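Local coordinates for protein probable zinc protease PqqL (Escherichia coli, PDB 6OFT) that probably acts as a zinc-dependent periplasmic endopeptidase of the M16 family, the chain here being the first half of the protease, at residues Q111-N122 and L215-P224; F159-L167 and V233-H241. All blocks are in the same frame, centred on the assembly; numbering follows the deposited sequence.

Contact 1 (Q111-N122 and L215-P224); sequences QQVMAIFSEWSN and LIKDNLSKLP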
loop_
_atom_site.group_PDB
_atom_site.type_symbol
_atom_site.label_atom_id
_atom_site.label_comp_id
_atom_site.label_asym_id
_atom_site.label_seq_id
_atom_site.Cartn_x
_atom_site.Cartn_y
_atom_site.Cartn_z
ATOM N N GLN A 111 -20.647 22.520 -2.545
ATOM C CA GLN A 111 -21.506 22.275 -3.703
ATOM C C GLN A 111 -20.739 22.388 -5.026
ATOM O O GLN A 111 -20.890 21.539 -5.912
ATOM C CB GLN A 111 -22.732 23.210 -3.652
ATOM C CG GLN A 111 -23.709 23.106 -4.833
ATOM C CD GLN A 111 -24.074 21.688 -5.235
ATOM O OE1 GLN A 111 -24.458 20.834 -4.404
ATOM N NE2 GLN A 111 -23.959 21.422 -6.538
ATOM N N GLN A 112 -19.906 23.436 -5.149
ATOM C CA GLN A 112 -19.080 23.661 -6.302
ATOM C C GLN A 112 -18.103 22.490 -6.503
ATOM O O GLN A 112 -17.979 22.003 -7.627
ATOM C CB GLN A 112 -18.344 25.008 -6.162
ATOM C CG GLN A 112 -17.400 25.317 -7.310
ATOM C CD GLN A 112 -18.113 25.541 -8.616
ATOM O OE1 GLN A 112 -18.352 26.678 -9.014
ATOM N NE2 GLN A 112 -18.439 24.460 -9.325
ATOM N N VAL A 113 -17.445 22.009 -5.405
ATOM C CA VAL A 113 -16.501 20.879 -5.454
ATOM C C VAL A 113 -17.244 19.599 -5.927
ATOM O O VAL A 113 -16.742 18.868 -6.785
ATOM C CB VAL A 113 -15.739 20.693 -4.094
ATOM C CG1 VAL A 113 -15.005 19.362 -4.033
ATOM C CG2 VAL A 113 -14.758 21.838 -3.844
ATOM N N MET A 114 -18.459 19.377 -5.411
ATOM C CA MET A 114 -19.298 18.224 -5.780
ATOM C C MET A 114 -19.680 18.256 -7.272
ATOM O O MET A 114 -19.755 17.204 -7.903
ATOM C CB MET A 114 -20.566 18.193 -4.920
ATOM C CG MET A 114 -20.333 17.750 -3.482
ATOM S SD MET A 114 -19.428 16.191 -3.284
ATOM C CE MET A 114 -20.545 15.027 -4.050
ATOM N N ALA A 115 -19.913 19.462 -7.820
ATOM C CA ALA A 115 -20.262 19.674 -9.231
ATOM C C ALA A 115 -19.077 19.284 -10.128
ATOM O O ALA A 115 -19.290 18.650 -11.164
ATOM C CB ALA A 115 -20.664 21.113 -9.465
ATOM N N ILE A 116 -17.828 19.589 -9.680
ATOM C CA ILE A 116 -16.587 19.200 -10.363
ATOM C C ILE A 116 -16.447 17.663 -10.333
ATOM O O ILE A 116 -16.083 17.078 -11.349
ATOM C CB ILE A 116 -15.344 19.939 -9.786
ATOM C CG1 ILE A 116 -15.398 21.461 -10.105
ATOM C CG2 ILE A 116 -14.035 19.321 -10.306
ATOM C CD1 ILE A 116 -14.412 22.337 -9.360
ATOM N N PHE A 117 -16.747 17.013 -9.186
ATOM C CA PHE A 117 -16.672 15.546 -9.071
ATOM C C PHE A 117 -17.653 14.866 -10.029
ATOM O O PHE A 117 -17.310 13.854 -10.641
ATOM C CB PHE A 117 -16.903 15.060 -7.626
ATOM C CG PHE A 117 -15.672 15.024 -6.740
ATOM C CD1 PHE A 117 -14.656 14.107 -6.970
ATOM C CD2 PHE A 117 -15.565 15.864 -5.635
ATOM C CE1 PHE A 117 -13.543 14.041 -6.124
ATOM C CE2 PHE A 117 -14.456 15.790 -4.785
ATOM C CZ PHE A 117 -13.451 14.884 -5.037
ATOM N N SER A 118 -18.869 15.434 -10.164
ATOM C CA SER A 118 -19.899 14.928 -11.070
ATOM C C SER A 118 -19.411 14.895 -12.546
ATOM O O SER A 118 -19.653 13.916 -13.249
ATOM C CB SER A 118 -21.162 15.766 -10.945
ATOM O OG SER A 118 -22.234 15.136 -11.617
ATOM N N GLU A 119 -18.671 15.929 -12.973
ATOM C CA GLU A 119 -18.103 16.033 -14.313
ATOM C C GLU A 119 -16.850 15.195 -14.503
ATOM O O GLU A 119 -16.596 14.750 -15.614
ATOM C CB GLU A 119 -17.862 17.495 -14.706
ATOM C CG GLU A 119 -19.159 18.283 -14.672
ATOM C CD GLU A 119 -19.411 19.138 -15.890
ATOM O OE1 GLU A 119 -18.440 19.481 -16.606
ATOM O OE2 GLU A 119 -20.594 19.466 -16.128
ATOM N N TRP A 120 -16.065 14.950 -13.437
ATOM C CA TRP A 120 -14.914 14.066 -13.594
ATOM C C TRP A 120 -15.445 12.642 -13.856
ATOM O O TRP A 120 -14.821 11.884 -14.593
ATOM C CB TRP A 120 -14.047 14.080 -12.326
ATOM C CG TRP A 120 -13.152 15.278 -12.187
ATOM C CD1 TRP A 120 -12.757 16.137 -13.175
ATOM C CD2 TRP A 120 -12.516 15.726 -10.985
ATOM N NE1 TRP A 120 -11.892 17.080 -12.664
ATOM C CE2 TRP A 120 -11.712 16.839 -11.324
ATOM C CE3 TRP A 120 -12.522 15.273 -9.648
ATOM C CZ2 TRP A 120 -10.931 17.514 -10.378
ATOM C CZ3 TRP A 120 -11.742 15.942 -8.714
ATOM C CH2 TRP A 120 -10.951 17.041 -9.084
ATOM N N SER A 121 -16.617 12.306 -13.261
ATOM C CA SER A 121 -17.269 11.004 -13.383
ATOM C C SER A 121 -17.655 10.589 -14.813
ATOM O O SER A 121 -17.541 9.401 -15.121
ATOM C CB SER A 121 -18.489 10.925 -12.473
ATOM O OG SER A 121 -18.097 11.001 -11.113
ATOM N N ASN A 122 -18.134 11.534 -15.663
ATOM C CA ASN A 122 -18.594 11.228 -17.032
ATOM C C ASN A 122 -18.517 12.390 -18.059
ATOM O O ASN A 122 -18.981 12.209 -19.188
ATOM C CB ASN A 122 -20.047 10.687 -16.979
ATOM C CG ASN A 122 -21.110 11.738 -16.720
ATOM O OD1 ASN A 122 -20.851 12.842 -16.213
ATOM N ND2 ASN A 122 -22.338 11.422 -17.089
ATOM N N LEU A 215 -25.304 15.778 -0.015
ATOM C CA LEU A 215 -24.248 16.235 -0.946
ATOM C C LEU A 215 -24.073 15.226 -2.065
ATOM O O LEU A 215 -24.064 15.600 -3.227
ATOM C CB LEU A 215 -22.886 16.391 -0.231
ATOM C CG LEU A 215 -22.465 17.763 0.317
ATOM C CD1 LEU A 215 -21.056 17.687 0.880
ATOM C CD2 LEU A 215 -22.517 18.862 -0.752
ATOM N N ILE A 216 -23.971 13.933 -1.700
ATOM C CA ILE A 216 -23.787 12.812 -2.621
ATOM C C ILE A 216 -25.001 12.612 -3.517
ATOM O O ILE A 216 -24.851 12.590 -4.742
ATOM C CB ILE A 216 -23.377 11.522 -1.850
ATOM C CG1 ILE A 216 -22.003 11.700 -1.176
ATOM C CG2 ILE A 216 -23.423 10.267 -2.749
ATOM C CD1 ILE A 216 -21.705 10.711 -0.049
ATOM N N LYS A 217 -26.198 12.452 -2.920
ATOM C CA LYS A 217 -27.420 12.226 -3.694
ATOM C C LYS A 217 -27.769 13.403 -4.619
ATOM O O LYS A 217 -28.104 13.174 -5.779
ATOM C CB LYS A 217 -28.602 11.834 -2.791
ATOM C CG LYS A 217 -29.777 11.238 -3.568
ATOM C CD LYS A 217 -30.899 10.719 -2.675
ATOM C CE LYS A 217 -32.124 10.359 -3.484
ATOM N NZ LYS A 217 -32.835 11.572 -3.985
ATOM N N ASP A 218 -27.662 14.648 -4.128
ATOM C CA ASP A 218 -27.980 15.829 -4.942
ATOM C C ASP A 218 -27.068 16.009 -6.142
ATOM O O ASP A 218 -27.481 16.625 -7.125
ATOM C CB ASP A 218 -27.925 17.114 -4.104
ATOM C CG ASP A 218 -29.030 17.282 -3.077
ATOM O OD1 ASP A 218 -28.970 18.261 -2.299
ATOM O OD2 ASP A 218 -29.948 16.429 -3.038
ATOM N N ASN A 219 -25.830 15.491 -6.069
ATOM C CA ASN A 219 -24.859 15.730 -7.125
ATOM C C ASN A 219 -24.416 14.520 -7.930
ATOM O O ASN A 219 -23.837 14.708 -8.997
ATOM C CB ASN A 219 -23.641 16.422 -6.519
ATOM C CG ASN A 219 -23.980 17.795 -6.008
ATOM O OD1 ASN A 219 -24.230 18.714 -6.782
ATOM N ND2 ASN A 219 -24.012 17.965 -4.702
ATOM N N LEU A 220 -24.665 13.297 -7.454
ATOM C CA LEU A 220 -24.147 12.121 -8.166
ATOM C C LEU A 220 -25.200 11.113 -8.583
ATOM O O LEU A 220 -24.865 10.161 -9.290
ATOM C CB LEU A 220 -23.031 11.426 -7.328
ATOM C CG LEU A 220 -21.784 12.283 -6.998
ATOM C CD1 LEU A 220 -20.910 11.618 -5.946
ATOM C CD2 LEU A 220 -20.966 12.607 -8.255
ATOM N N SER A 221 -26.452 11.298 -8.160
ATOM C CA SER A 221 -27.511 10.351 -8.512
ATOM C C SER A 221 -28.013 10.512 -9.961
ATOM O O SER A 221 -28.553 9.549 -10.525
ATOM C CB SER A 221 -28.660 10.386 -7.501
ATOM O OG SER A 221 -29.358 11.618 -7.523
ATOM N N LYS A 222 -27.782 11.687 -10.581
ATOM C CA LYS A 222 -28.203 11.927 -11.970
ATOM C C LYS A 222 -27.240 11.335 -13.022
ATOM O O LYS A 222 -27.558 11.384 -14.218
ATOM C CB LYS A 222 -28.485 13.413 -12.236
ATOM C CG LYS A 222 -29.812 13.881 -11.612
ATOM C CD LYS A 222 -30.476 15.046 -12.373
ATOM C CE LYS A 222 -30.001 16.426 -11.964
ATOM N NZ LYS A 222 -30.446 16.797 -10.591
ATOM N N LEU A 223 -26.081 10.766 -12.593
ATOM C CA LEU A 223 -25.138 10.124 -13.524
ATOM C C LEU A 223 -25.850 8.902 -14.136
ATOM O O LEU A 223 -26.431 8.122 -13.373
ATOM C CB LEU A 223 -23.840 9.645 -12.827
ATOM C CG LEU A 223 -22.909 10.684 -12.188
ATOM C CD1 LEU A 223 -21.878 9.998 -11.305
ATOM C CD2 LEU A 223 -22.206 11.534 -13.228
ATOM N N PRO A 224 -25.857 8.735 -15.488
ATOM C CA PRO A 224 -26.546 7.569 -16.086
ATOM C C PRO A 224 -26.043 6.230 -15.551
ATOM O O PRO A 224 -24.839 6.064 -15.306
ATOM C CB PRO A 224 -26.262 7.717 -17.588
ATOM C CG PRO A 224 -25.989 9.178 -17.776
ATOM C CD PRO A 224 -25.261 9.595 -16.533
#
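Gln111 and Asn219 join their side-chain amides in a reciprocal pair of hydrogen bonds: Gln111 NE2 gives to Asn219 OD1 at 2.7 Å, and Asn219 ND2 returns one to Gln111 OE1 at 2.9 Å. The two amide planes are turned 32° apart, so each donor lies tilted from the partner's carbonyl plane. Asn219 ND2 also gives to Leu215 O, 2.8 Å away in the carbonyl plane and on a lone pair, which fixes the rotation of the amide. With an alanine here in place of the asparagine, both polar ends of the Gln111 amide would probably lose their mates and a gap would open beside Met114. Further along, Ser118 OG donates to Asn219 O at 3.1 Å, nearly in line with the C=O bond. The helical segments 111-122 and 215-220 cross at -50°, their axes 9.3 Å apart at closest approach; they belong to helices 107-122 and 209-220, which lie on the mixed sheet of the N-terminal M16 domain, where Met114 and Leu220 reach Phe201 of strand 199-205. Apolar packing is knobs-into-holes. Met114 sits among Leu215, Ile216, Asn219 and Leu220, its chain bent at chi2 and chi3 so that CE comes 3.9 Å from Leu220 CD1, while its CG meets Leu215 CD2. Leu220 in turn enters the hole formed by Met114, Phe117, Ser118 and Ser121, its CD2 lying over Ser118 CA. Beyond the second helix, Leu223 spreads its two methyls: CD1 is 3.7 Å from Ser121 CB, and CD2 faces Ser118 O at 3.5 Å. Asn16 ND2 binds the carbonyls of Leu220 and Leu223.

Contact 2 (F159-L167 and V233-H241); sequences FLLANTRNL and VWPTKAENH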
loop_
_atom_site.group_PDB
_atom_site.type_symbol
_atom_site.label_atom_id
_atom_site.label_comp_id
_atom_site.label_asym_id
_atom_site.label_seq_id
_atom_site.Cartn_x
_atom_site.Cartn_y
_atom_site.Cartn_z
ATOM N N PHE A 159 12.490 -9.785 -9.265
ATOM C CA PHE A 159 12.555 -10.749 -8.171
ATOM C C PHE A 159 11.261 -10.706 -7.368
ATOM O O PHE A 159 10.607 -11.738 -7.169
ATOM C CB PHE A 159 13.772 -10.468 -7.256
ATOM C CG PHE A 159 15.112 -10.545 -7.960
ATOM C CD1 PHE A 159 15.623 -9.444 -8.645
ATOM C CD2 PHE A 159 15.848 -11.727 -7.964
ATOM C CE1 PHE A 159 16.843 -9.531 -9.335
ATOM C CE2 PHE A 159 17.060 -11.812 -8.659
ATOM C CZ PHE A 159 17.550 -10.715 -9.338
ATOM N N LEU A 160 10.888 -9.498 -6.946
ATOM C CA LEU A 160 9.710 -9.244 -6.127
ATOM C C LEU A 160 8.391 -9.511 -6.856
ATOM O O LEU A 160 7.485 -10.097 -6.260
ATOM C CB LEU A 160 9.775 -7.783 -5.625
ATOM C CG LEU A 160 8.970 -7.376 -4.381
ATOM C CD1 LEU A 160 9.328 -8.229 -3.162
ATOM C CD2 LEU A 160 9.244 -5.922 -4.049
ATOM N N LEU A 161 8.274 -9.090 -8.135
ATOM C CA LEU A 161 7.010 -9.204 -8.863
ATOM C C LEU A 161 6.949 -10.342 -9.888
ATOM O O LEU A 161 6.108 -10.298 -10.789
ATOM C CB LEU A 161 6.645 -7.857 -9.529
ATOM C CG LEU A 161 6.689 -6.562 -8.673
ATOM C CD1 LEU A 161 6.128 -5.400 -9.452
ATOM C CD2 LEU A 161 5.930 -6.710 -7.357
ATOM N N ALA A 162 7.791 -11.385 -9.743
ATOM C CA ALA A 162 7.746 -12.527 -10.669
ATOM C C ALA A 162 6.325 -13.128 -10.695
ATOM O O ALA A 162 5.693 -13.255 -9.645
ATOM C CB ALA A 162 8.742 -13.589 -10.235
ATOM N N ASN A 163 5.800 -13.410 -11.900
ATOM C CA ASN A 163 4.482 -14.025 -12.129
ATOM C C ASN A 163 3.277 -13.187 -11.660
ATOM O O ASN A 163 2.217 -13.746 -11.392
ATOM C CB ASN A 163 4.425 -15.436 -11.526
ATOM C CG ASN A 163 5.486 -16.379 -12.027
ATOM O OD1 ASN A 163 5.969 -16.273 -13.152
ATOM N ND2 ASN A 163 5.868 -17.323 -11.199
ATOM N N THR A 164 3.421 -11.853 -11.607
ATOM C CA THR A 164 2.307 -10.964 -11.266
ATOM C C THR A 164 1.926 -10.185 -12.530
ATOM O O THR A 164 2.783 -9.955 -13.377
ATOM C CB THR A 164 2.683 -9.962 -10.154
ATOM O OG1 THR A 164 3.671 -9.075 -10.638
ATOM C CG2 THR A 164 3.170 -10.620 -8.881
ATOM N N ARG A 165 0.671 -9.712 -12.629
ATOM C CA ARG A 165 0.266 -8.837 -13.738
ATOM C C ARG A 165 0.952 -7.447 -13.525
ATOM O O ARG A 165 1.281 -6.763 -14.497
ATOM C CB ARG A 165 -1.273 -8.733 -13.798
ATOM C CG ARG A 165 -1.836 -7.662 -14.722
ATOM C CD ARG A 165 -1.666 -7.942 -16.200
ATOM N NE ARG A 165 -2.583 -7.091 -16.948
ATOM C CZ ARG A 165 -2.942 -7.285 -18.210
ATOM N NH1 ARG A 165 -2.439 -8.300 -18.904
ATOM N NH2 ARG A 165 -3.816 -6.474 -18.785
ATOM N N ASN A 166 1.200 -7.084 -12.238
ATOM C CA ASN A 166 1.885 -5.871 -11.765
ATOM C C ASN A 166 3.248 -5.689 -12.426
ATOM O O ASN A 166 3.654 -4.549 -12.682
ATOM C CB ASN A 166 2.063 -5.927 -10.231
ATOM C CG ASN A 166 0.757 -6.058 -9.493
ATOM O OD1 ASN A 166 0.075 -7.073 -9.585
ATOM N ND2 ASN A 166 0.363 -5.023 -8.761
ATOM N N LEU A 167 3.959 -6.811 -12.701
ATOM C CA LEU A 167 5.274 -6.774 -13.348
ATOM C C LEU A 167 5.190 -6.064 -14.721
ATOM O O LEU A 167 6.026 -5.232 -15.039
ATOM C CB LEU A 167 5.847 -8.208 -13.483
ATOM C CG LEU A 167 7.209 -8.385 -14.221
ATOM C CD1 LEU A 167 8.384 -7.853 -13.377
ATOM C CD2 LEU A 167 7.449 -9.857 -14.584
ATOM N N VAL A 233 -8.946 -10.322 -12.917
ATOM C CA VAL A 233 -8.059 -10.698 -11.814
ATOM C C VAL A 233 -7.047 -11.693 -12.382
ATOM O O VAL A 233 -7.434 -12.616 -13.105
ATOM C CB VAL A 233 -8.834 -11.248 -10.563
ATOM C CG1 VAL A 233 -7.884 -11.676 -9.449
ATOM C CG2 VAL A 233 -9.822 -10.212 -10.023
ATOM N N TRP A 234 -5.755 -11.454 -12.117
ATOM C CA TRP A 234 -4.665 -12.329 -12.544
ATOM C C TRP A 234 -4.047 -13.004 -11.296
ATOM O O TRP A 234 -3.281 -12.360 -10.560
ATOM C CB TRP A 234 -3.601 -11.561 -13.346
ATOM C CG TRP A 234 -4.067 -11.085 -14.691
ATOM C CD1 TRP A 234 -3.918 -11.727 -15.887
ATOM C CD2 TRP A 234 -4.781 -9.870 -14.971
ATOM N NE1 TRP A 234 -4.480 -10.980 -16.897
ATOM C CE2 TRP A 234 -5.013 -9.832 -16.363
ATOM C CE3 TRP A 234 -5.217 -8.789 -14.179
ATOM C CZ2 TRP A 234 -5.693 -8.771 -16.978
ATOM C CZ3 TRP A 234 -5.863 -7.727 -14.795
ATOM C CH2 TRP A 234 -6.067 -7.710 -16.181
ATOM N N PRO A 235 -4.399 -14.279 -11.002
ATOM C CA PRO A 235 -3.807 -14.939 -9.827
ATOM C C PRO A 235 -2.287 -15.066 -9.949
ATOM O O PRO A 235 -1.768 -15.457 -11.009
ATOM C CB PRO A 235 -4.507 -16.310 -9.789
ATOM C CG PRO A 235 -5.735 -16.151 -10.665
ATOM C CD PRO A 235 -5.295 -15.198 -11.733
ATOM N N THR A 236 -1.571 -14.654 -8.878
ATOM C CA THR A 236 -0.109 -14.717 -8.820
ATOM C C THR A 236 0.307 -16.181 -8.688
ATOM O O THR A 236 -0.336 -16.945 -7.971
ATOM C CB THR A 236 0.436 -13.823 -7.694
ATOM O OG1 THR A 236 0.008 -12.468 -7.899
ATOM C CG2 THR A 236 1.954 -13.877 -7.575
ATOM N N LYS A 237 1.347 -16.576 -9.425
ATOM C CA LYS A 237 1.838 -17.954 -9.416
ATOM C C LYS A 237 3.167 -18.002 -8.672
ATOM O O LYS A 237 4.007 -17.119 -8.855
ATOM C CB LYS A 237 1.983 -18.481 -10.859
ATOM C CG LYS A 237 2.234 -19.993 -10.953
ATOM C CD LYS A 237 2.590 -20.476 -12.366
ATOM C CE LYS A 237 4.053 -20.301 -12.734
ATOM N NZ LYS A 237 4.947 -21.225 -11.982
ATOM N N ALA A 238 3.361 -19.024 -7.825
ATOM C CA ALA A 238 4.608 -19.172 -7.074
ATOM C C ALA A 238 5.778 -19.401 -8.022
ATOM O O ALA A 238 5.597 -19.981 -9.093
ATOM C CB ALA A 238 4.502 -20.335 -6.104
ATOM N N GLU A 239 6.967 -18.924 -7.638
ATOM C CA GLU A 239 8.200 -19.174 -8.385
ATOM C C GLU A 239 9.078 -19.945 -7.404
ATOM O O GLU A 239 9.737 -19.343 -6.553
ATOM C CB GLU A 239 8.874 -17.880 -8.842
ATOM C CG GLU A 239 10.049 -18.185 -9.759
ATOM C CD GLU A 239 10.521 -16.973 -10.514
ATOM O OE1 GLU A 239 11.480 -16.327 -10.039
ATOM O OE2 GLU A 239 9.912 -16.650 -11.560
ATOM N N ASN A 240 9.021 -21.282 -7.489
ATOM C CA ASN A 240 9.697 -22.228 -6.603
ATOM C C ASN A 240 11.184 -22.385 -6.926
ATOM O O ASN A 240 11.659 -23.470 -7.262
ATOM C CB ASN A 240 8.940 -23.561 -6.601
ATOM C CG ASN A 240 7.511 -23.349 -6.147
ATOM O OD1 ASN A 240 7.233 -22.522 -5.275
ATOM N ND2 ASN A 240 6.574 -24.037 -6.762
ATOM N N HIS A 241 11.909 -21.272 -6.789
ATOM C CA HIS A 241 13.328 -21.135 -7.068
ATOM C C HIS A 241 13.899 -20.077 -6.153
ATOM O O HIS A 241 13.274 -19.030 -5.950
ATOM C CB HIS A 241 13.549 -20.687 -8.530
ATOM C CG HIS A 241 13.153 -21.712 -9.548
ATOM N ND1 HIS A 241 12.040 -21.533 -10.364
ATOM C CD2 HIS A 241 13.727 -22.901 -9.846
ATOM C CE1 HIS A 241 11.977 -22.616 -11.123
ATOM N NE2 HIS A 241 12.970 -23.467 -10.847
HETATM O O HOH W 1 8.151 -19.145 -12.397
HETATM O O HOH W 2 -0.897 -11.058 -10.364
#
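Arg165 lays its side chain over one face of the Trp234 indole, from CB to the guanidinium, the two crossing obliquely. CB starts against Trp234 CB, 3.7 Å away; CG, anti to the backbone N (chi1 169°), stands over the six-membered ring in a CH-pi contact, 3.9 Å from the centroid. A bend at chi2 (71°) then carries CD over the CD2-CE2 bond shared by the two rings. NE follows above CZ2 and CH2, and CZ comes 3.4 Å from Trp234 CZ2. The guanidinium is stacked flat on the indole, planes 14° apart, an off-centre cation-pi contact; NH1 leans toward NE1 and NH2 toward CZ2 and CH2. NE is also held by Leu43 O. These residues belong to two irregular segments running antiparallel, one leaving helix 148-160 in the N-terminal M16 domain, the other the connection that leads into strand 242-248 of the second sheet. A type II turn, Leu161 to Thr164, shapes the first: Thr164 OG1 gives to Leu161 O and accepts from Leu167 N, an ST motif. In that turn Asn163, with positive phi, sends ND2 to Lys237 O at 3.0 Å, approaching from above the carbonyl plane. One water accepts from Asn163 ND2 and donates to Glu239 OE2, whose carboxylate also touches Ala162 CB and pairs through OE1 with Arg243. A second water accepts from the backbone N of Arg165 and gives to Trp234 O, at 2.7 Å, and to Thr236 OG1, a hydroxyl also bonded to Asp316. Beside it, the CG2 methyls of Thr164 and Thr236 meet at 3.7 Å.

Contacts 1 and 2 stand about 38 Å apart between centres and share no helix or strand, yet each brings together segments far apart in sequence. Contact 1 is partly buried and joins two helices on the first sheet, with the side chain of Phe117 about 11 Å from that of Glu57, the predicted proton acceptor. Contact 2 lies at the surface, away from the predicted zinc site and proton acceptor, and joins irregular segments near the second sheet. Chemistry follows place: interlocking Met and Leu side chains edged by hydrogen bonds between side-chain amides in the former, a cation-pi stack, one direct hydrogen bond and bridging waters in the latter.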